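Periplasmic binding protein (Agrobacterium tumefaciens str. B6, PDB 5L9G) binds the opine mannopine between its lobes and, as the periplasmic component of an ABC transporter, probably delivers it for uptake. Local coordinates at residues E34-D37 with K38-A42; I100-K103 with A104-P107; S182-E185 with G186-A190. All blocks are in the same frame, centred on the assembly; numbering follows the deposited sequence.

Contact 1: E34-D37 with K38-A42. With EDO (1,2-ethanediol), chain E.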
loop_
_atom_site.group_PDB
_atom_site.type_symbol
_atom_site.label_atom_id
_atom_site.label_comp_id
_atom_site.label_asym_id
_atom_site.label_seq_id
_atom_site.Cartn_x
_atom_site.Cartn_y
_atom_site.Cartn_z
ATOM N N GLU A 34 6.169 11.172 -5.625
ATOM C CA GLU A 34 6.186 12.621 -5.789
ATOM C C GLU A 34 5.656 13.330 -4.538
ATOM O O GLU A 34 6.254 14.315 -4.097
ATOM C CB GLU A 34 5.438 13.048 -7.068
ATOM C CG GLU A 34 6.204 12.633 -8.317
ATOM C CD GLU A 34 5.482 12.730 -9.650
ATOM O OE1 GLU A 34 4.422 13.394 -9.715
ATOM O OE2 GLU A 34 5.997 12.166 -10.643
ATOM N N ALA A 35 4.587 12.804 -3.938
ATOM C CA ALA A 35 4.014 13.359 -2.709
ATOM C C ALA A 35 5.020 13.266 -1.549
ATOM O O ALA A 35 5.207 14.240 -0.824
ATOM C CB ALA A 35 2.735 12.636 -2.350
ATOM N N GLN A 36 5.678 12.104 -1.390
ATOM C CA GLN A 36 6.678 11.914 -0.336
ATOM C C GLN A 36 7.862 12.856 -0.561
ATOM O O GLN A 36 8.310 13.506 0.373
ATOM C CB GLN A 36 7.167 10.463 -0.303
ATOM C CG GLN A 36 6.122 9.479 0.157
ATOM C CD GLN A 36 6.606 8.085 -0.102
ATOM O OE1 GLN A 36 7.302 7.498 0.712
ATOM N NE2 GLN A 36 6.275 7.550 -1.266
ATOM N N ASP A 37 8.334 12.967 -1.810
ATOM C CA ASP A 37 9.456 13.844 -2.112
ATOM C C ASP A 37 9.145 15.313 -1.791
ATOM O O ASP A 37 9.962 15.983 -1.144
ATOM C CB ASP A 37 9.914 13.685 -3.567
ATOM C CG ASP A 37 11.213 14.405 -3.861
ATOM O OD1 ASP A 37 12.181 14.219 -3.091
ATOM O OD2 ASP A 37 11.241 15.198 -4.812
ATOM N N LYS A 38 7.939 15.781 -2.165
ATOM C CA LYS A 38 7.551 17.179 -1.946
ATOM C C LYS A 38 7.284 17.526 -0.489
ATOM O O LYS A 38 7.763 18.559 -0.017
ATOM C CB LYS A 38 6.350 17.559 -2.819
ATOM C CG LYS A 38 6.046 19.053 -2.860
ATOM C CD LYS A 38 4.848 19.381 -3.753
ATOM C CE LYS A 38 4.622 20.877 -3.857
ATOM N NZ LYS A 38 5.643 21.549 -4.713
ATOM N N ALA A 39 6.505 16.695 0.198
ATOM C CA ALA A 39 6.091 16.929 1.576
ATOM C C ALA A 39 7.109 16.546 2.629
ATOM O O ALA A 39 7.149 17.182 3.688
ATOM C CB ALA A 39 4.802 16.184 1.842
ATOM N N LEU A 40 7.887 15.480 2.379
ATOM C CA LEU A 40 8.800 14.925 3.383
ATOM C C LEU A 40 10.282 15.018 3.073
ATOM O O LEU A 40 11.023 15.631 3.843
ATOM C CB LEU A 40 8.434 13.446 3.653
ATOM C CG LEU A 40 6.942 13.101 3.842
ATOM C CD1 LEU A 40 6.727 11.577 3.841
ATOM C CD2 LEU A 40 6.391 13.723 5.116
ATOM N N TRP A 41 10.732 14.402 1.963
ATOM C CA TRP A 41 12.157 14.284 1.646
ATOM C C TRP A 41 12.841 15.625 1.364
ATOM O O TRP A 41 13.794 15.949 2.066
ATOM C CB TRP A 41 12.382 13.282 0.501
ATOM C CG TRP A 41 11.675 11.957 0.664
ATOM C CD1 TRP A 41 11.133 11.433 1.808
ATOM C CD2 TRP A 41 11.462 10.982 -0.363
ATOM N NE1 TRP A 41 10.555 10.213 1.543
ATOM C CE2 TRP A 41 10.750 9.907 0.217
ATOM C CE3 TRP A 41 11.780 10.926 -1.734
ATOM C CZ2 TRP A 41 10.399 8.762 -0.512
ATOM C CZ3 TRP A 41 11.406 9.804 -2.460
ATOM C CH2 TRP A 41 10.719 8.742 -1.852
ATOM N N ALA A 42 12.362 16.402 0.365
ATOM C CA ALA A 42 12.952 17.725 0.072
ATOM C C ALA A 42 12.941 18.681 1.301
ATOM O O ALA A 42 14.000 19.193 1.614
ATOM C CB ALA A 42 12.287 18.373 -1.142
HETATM C C1 EDO E . 15.626 19.148 -2.412
HETATM O O1 EDO E . 15.478 17.971 -3.203
HETATM C C2 EDO E . 16.480 18.820 -1.158
HETATM O O2 EDO E . 16.000 19.530 -0.034
#
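Lys38 opens the turn that packs on 34-37: its N donates to Glu34 O at 3.0 Å, a regular i to i+4 bond of helix 30-48. This helix is the crossover of the beta-alpha-beta unit made with the parallel strands 23-27 and 52-56. Lys38 CB also lies near Glu34 O. Ala39 N repeats the pattern to Ala35 O. The Ala39 methyl, CB, lies 3.3 Å from Ala35 O and also touches Asp281 and Leu282.

Over 38-41 the helix widens into a pi-type turn, with Trp41 N to Gln36 O as its i to i+5 bond. Gln36 O takes two donors, Leu40 N at 2.8 Å and Trp41 N at 3.0 Å, from opposite faces of its carbonyl plane. The bond from Leu40 is the more bent. Leu40 CB leans on this carbonyl oxygen too, and its side chain touches Met273 and Leu282.

Trp41 folds back over the preceding turn. One face of its indole takes Gln36 CB, 3.5 Å above the plane and offset toward the rim, with Asp37 N over the same face, somewhat higher above it. The Gln36 amide is turned 63° from the ring, with OE1 near CZ2. OE1 also has a weak hydrogen bond with Tyr254 OH, the hydroxyl that bonds Trp41 NE1. Gln36 NE2 donates to Ser27 OG and Trp32 O, which fixes the amide close to the mannopine site. Asp37 OD1 lies 3.6 Å from Trp41 CE3, and its hydrogen-bond partner is Tyr52 OH.

Ala42 keeps the wider spacing, with its N bonded to Asp37 O in the carbonyl plane. A 1,2-ethanediol, probably from the crystallisation liquor, donates O2 to Ala42 O at 2.6 Å.

Contact 2: I100-K103 with A104-P107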
loop_
_atom_site.group_PDB
_atom_site.type_symbol
_atom_site.label_atom_id
_atom_site.label_comp_id
_atom_site.label_asym_id
_atom_site.label_seq_id
_atom_site.Cartn_x
_atom_site.Cartn_y
_atom_site.Cartn_z
ATOM N N ILE A 100 13.385 7.062 17.745
ATOM C CA ILE A 100 13.285 7.640 16.391
ATOM C C ILE A 100 11.958 8.437 16.230
ATOM O O ILE A 100 11.937 9.477 15.572
ATOM C CB ILE A 100 13.550 6.579 15.283
ATOM C CG1 ILE A 100 13.711 7.229 13.891
ATOM C CG2 ILE A 100 12.512 5.447 15.282
ATOM C CD1 ILE A 100 14.759 6.587 12.995
ATOM N N VAL A 101 10.886 7.967 16.879
ATOM C CA VAL A 101 9.585 8.623 17.005
ATOM C C VAL A 101 9.064 8.296 18.402
ATOM O O VAL A 101 9.551 7.367 19.046
ATOM C CB VAL A 101 8.533 8.231 15.920
ATOM C CG1 VAL A 101 8.942 8.713 14.530
ATOM C CG2 VAL A 101 8.227 6.733 15.931
ATOM N N ASN A 102 8.053 9.036 18.838
ATOM C CA ASN A 102 7.296 8.782 20.053
ATOM C C ASN A 102 6.105 7.952 19.534
ATOM O O ASN A 102 5.276 8.465 18.776
ATOM C CB ASN A 102 6.844 10.113 20.686
ATOM C CG ASN A 102 5.982 10.004 21.922
ATOM O OD1 ASN A 102 5.570 8.922 22.350
ATOM N ND2 ASN A 102 5.670 11.146 22.517
ATOM N N LYS A 103 6.048 6.651 19.898
ATOM C CA LYS A 103 4.993 5.722 19.448
ATOM C C LYS A 103 3.557 6.207 19.740
ATOM O O LYS A 103 2.650 5.890 18.966
ATOM C CB LYS A 103 5.224 4.304 19.992
ATOM C CG LYS A 103 6.456 3.619 19.403
ATOM C CD LYS A 103 6.527 2.153 19.794
ATOM C CE LYS A 103 7.761 1.477 19.249
ATOM N NZ LYS A 103 7.675 -0.001 19.369
ATOM N N ALA A 104 3.370 7.041 20.795
ATOM C CA ALA A 104 2.070 7.623 21.170
ATOM C C ALA A 104 1.482 8.530 20.067
ATOM O O ALA A 104 0.265 8.684 19.991
ATOM C CB ALA A 104 2.192 8.394 22.476
ATOM N N ASP A 105 2.343 9.100 19.199
ATOM C CA ASP A 105 1.937 9.962 18.085
ATOM C C ASP A 105 1.476 9.176 16.857
ATOM O O ASP A 105 0.985 9.785 15.913
ATOM C CB ASP A 105 3.098 10.873 17.667
ATOM C CG ASP A 105 3.576 11.820 18.742
ATOM O OD1 ASP A 105 2.741 12.247 19.572
ATOM O OD2 ASP A 105 4.760 12.197 18.707
ATOM N N PHE A 106 1.689 7.855 16.831
ATOM C CA PHE A 106 1.344 7.048 15.660
ATOM C C PHE A 106 0.278 5.986 15.991
ATOM O O PHE A 106 0.111 5.662 17.168
ATOM C CB PHE A 106 2.630 6.401 15.085
ATOM C CG PHE A 106 3.568 7.396 14.444
ATOM C CD1 PHE A 106 4.414 8.184 15.219
ATOM C CD2 PHE A 106 3.587 7.569 13.063
ATOM C CE1 PHE A 106 5.236 9.148 14.627
ATOM C CE2 PHE A 106 4.450 8.502 12.466
ATOM C CZ PHE A 106 5.256 9.293 13.250
ATOM N N PRO A 107 -0.450 5.417 14.996
ATOM C CA PRO A 107 -1.432 4.368 15.328
ATOM C C PRO A 107 -0.771 3.179 16.050
ATOM O O PRO A 107 0.423 2.920 15.838
ATOM C CB PRO A 107 -1.987 3.953 13.960
ATOM C CG PRO A 107 -1.746 5.127 13.066
ATOM C CD PRO A 107 -0.430 5.685 13.539
HETATM O O HOH W 1 6.952 11.115 17.518
HETATM O O HOH W 2 2.723 3.227 17.525
#
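The Phe106 ring meets Asn102 O at its edge, near the ring plane, with CD1 3.7 Å from that oxygen. The water that bridges Asn102 N and Asp105 OD2 also lies at this edge, in plane. Val101 comes at the ring obliquely: its CB and CG1 both lie 3.7 Å from Phe106 CE1, and the two side chains cross at about a right angle. The Asn102 amide and the Asp105 carboxylate are the other flat pair. Their planes are 54° apart, and Asp105 OD2 approaches Asn102 CB.

The backbone here forms a short 3-10 turn in the loop between helix 84-89 and strand 111-112. Two i to i+3 bonds close it, Asp105 N to Asn102 O at 3.0 Å and Phe106 N to Lys103 O at 3.1 Å. An Asx turn at Asn102 leads into it. Asn102 carries its amide anti to the backbone N (chi1 177°), and OD1 accepts from Ala104 N at 3.3 Å, with the donor above the amide plane. The bridging water accepts from Asn102 N and donates to Asp105 OD2, both at 2.7 Å. Val101 and Phe106 also touch Val111, and Phe106 reaches Ala291 and Asn292. A second water donates to Lys103 O and to Pro107 O.

Contact 3: S182-E185 with G186-A190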
loop_
_atom_site.group_PDB
_atom_site.type_symbol
_atom_site.label_atom_id
_atom_site.label_comp_id
_atom_site.label_asym_id
_atom_site.label_seq_id
_atom_site.Cartn_x
_atom_site.Cartn_y
_atom_site.Cartn_z
ATOM N N SER A 182 -6.966 -18.117 8.722
ATOM C CA SER A 182 -6.145 -18.731 9.771
ATOM C C SER A 182 -5.993 -20.254 9.566
ATOM O O SER A 182 -5.059 -20.855 10.109
ATOM C CB SER A 182 -6.709 -18.421 11.159
ATOM O OG SER A 182 -7.816 -19.238 11.514
ATOM N N THR A 183 -6.917 -20.872 8.794
ATOM C CA THR A 183 -6.907 -22.317 8.509
ATOM C C THR A 183 -6.424 -22.603 7.075
ATOM O O THR A 183 -6.508 -21.725 6.209
ATOM C CB THR A 183 -8.305 -22.957 8.737
ATOM O OG1 THR A 183 -9.183 -22.582 7.679
ATOM C CG2 THR A 183 -8.920 -22.623 10.094
ATOM N N GLU A 184 -5.977 -23.858 6.828
ATOM C CA GLU A 184 -5.542 -24.360 5.517
ATOM C C GLU A 184 -6.731 -24.366 4.531
ATOM O O GLU A 184 -6.566 -23.959 3.377
ATOM C CB GLU A 184 -4.917 -25.773 5.654
ATOM C CG GLU A 184 -4.461 -26.376 4.332
ATOM C CD GLU A 184 -3.051 -26.924 4.297
ATOM O OE1 GLU A 184 -2.097 -26.116 4.383
ATOM O OE2 GLU A 184 -2.898 -28.156 4.130
ATOM N N GLU A 185 -7.923 -24.801 5.008
ATOM C CA GLU A 185 -9.181 -24.848 4.258
ATOM C C GLU A 185 -9.523 -23.470 3.681
ATOM O O GLU A 185 -9.794 -23.361 2.489
ATOM C CB GLU A 185 -10.308 -25.351 5.186
ATOM C CG GLU A 185 -11.598 -25.740 4.485
ATOM C CD GLU A 185 -12.712 -26.222 5.399
ATOM O OE1 GLU A 185 -12.841 -25.683 6.523
ATOM O OE2 GLU A 185 -13.504 -27.087 4.957
ATOM N N GLY A 186 -9.508 -22.447 4.532
ATOM C CA GLY A 186 -9.800 -21.068 4.148
ATOM C C GLY A 186 -8.813 -20.485 3.154
ATOM O O GLY A 186 -9.210 -19.803 2.206
ATOM N N ARG A 187 -7.520 -20.751 3.365
ATOM C CA ARG A 187 -6.427 -20.298 2.496
ATOM C C ARG A 187 -6.538 -20.910 1.101
ATOM O O ARG A 187 -6.383 -20.202 0.122
ATOM C CB ARG A 187 -5.067 -20.604 3.139
ATOM C CG ARG A 187 -4.630 -19.529 4.126
ATOM C CD ARG A 187 -3.185 -19.648 4.594
ATOM N NE ARG A 187 -2.831 -20.992 5.058
ATOM C CZ ARG A 187 -3.051 -21.467 6.283
ATOM N NH1 ARG A 187 -3.640 -20.711 7.201
ATOM N NH2 ARG A 187 -2.685 -22.702 6.597
ATOM N N LYS A 188 -6.892 -22.201 1.020
ATOM C CA LYS A 188 -7.072 -22.916 -0.243
ATOM C C LYS A 188 -8.315 -22.441 -0.999
ATOM O O LYS A 188 -8.266 -22.313 -2.223
ATOM C CB LYS A 188 -7.114 -24.436 -0.012
ATOM C CG LYS A 188 -5.728 -25.043 0.196
ATOM C CD LYS A 188 -5.772 -26.565 0.244
ATOM C CE LYS A 188 -4.380 -27.149 0.119
ATOM N NZ LYS A 188 -4.406 -28.618 -0.110
ATOM N N ALA A 189 -9.425 -22.179 -0.271
ATOM C CA ALA A 189 -10.680 -21.713 -0.869
ATOM C C ALA A 189 -10.485 -20.310 -1.489
ATOM O O ALA A 189 -11.041 -20.017 -2.550
ATOM C CB ALA A 189 -11.774 -21.669 0.183
ATOM N N ALA A 190 -9.689 -19.455 -0.825
ATOM C CA ALA A 190 -9.400 -18.093 -1.279
ATOM C C ALA A 190 -8.612 -18.144 -2.599
ATOM O O ALA A 190 -8.952 -17.436 -3.547
ATOM C CB ALA A 190 -8.627 -17.339 -0.206
#
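Arg187 reaches back over the residues that lead into its helix. Its CB sits on Thr183 O at 3.6 Å and also nears Glu184 O. CG stays beside Thr183 O. The chain then bends at chi3 (-50°), which lays the guanidinium across the Thr183 peptide. NE is 3.9 Å from Thr183 O. Thr183 O lies 3.2 Å above one face of the group, toward its rim, and CZ is close to both C and O of that carbonyl. At the tip, NH1 is bonded chiefly to Leu181 O and more weakly to Ser182 O, at the guanidinium edge. NH2 passes over Glu184, 3.5 Å from its CA.

This is the N-terminal end of helix 184-197, with Thr183 as N-cap. Thr183 OG1 accepts from Gly186 N at 3.2 Å in a nearly straight bond. Thr183 chi1 of 74° tucks OG1 between its own N and carbonyl carbon, facing that N-H. Thr183 O accepts from Arg187 N, so the cap residue binds the first turn through side chain and backbone. Lys188 N to Glu184 O and Ala189 N to Glu185 O continue the helix.

Glu184 stands crosswise to Arg187, their charged planes 76° apart. Its OE1 is 4.1 Å from Arg187 NH2, beyond a salt bridge, though the charges may still attract. Arg187 also packs on His330 and Trp333 of helix 324-343.

How the contacts relate
All three contacts are local, but they differ in burial. Contact 1 is partly buried, while contacts 2 and 3 lie at the surface. Both contacts 1 and 2 touch strand 115-128, through Gln36 and Leu40 and through Val101 respectively. Their nearest atoms are about 9 Å apart and do not touch. Contact 3 is remote, its centre about 40 Å from that of contact 1, on the opposite side of the chain's centre. The chemistry follows the place. Contact 1 lies mid-helix near mannopine and sets aromatic packing beside tied polar ends. Contact 2 turns a loop by backbone bonds, two bridging waters and one apolar pair. Contact 3 caps a helix, with opposite charges beyond salt-bridge distance.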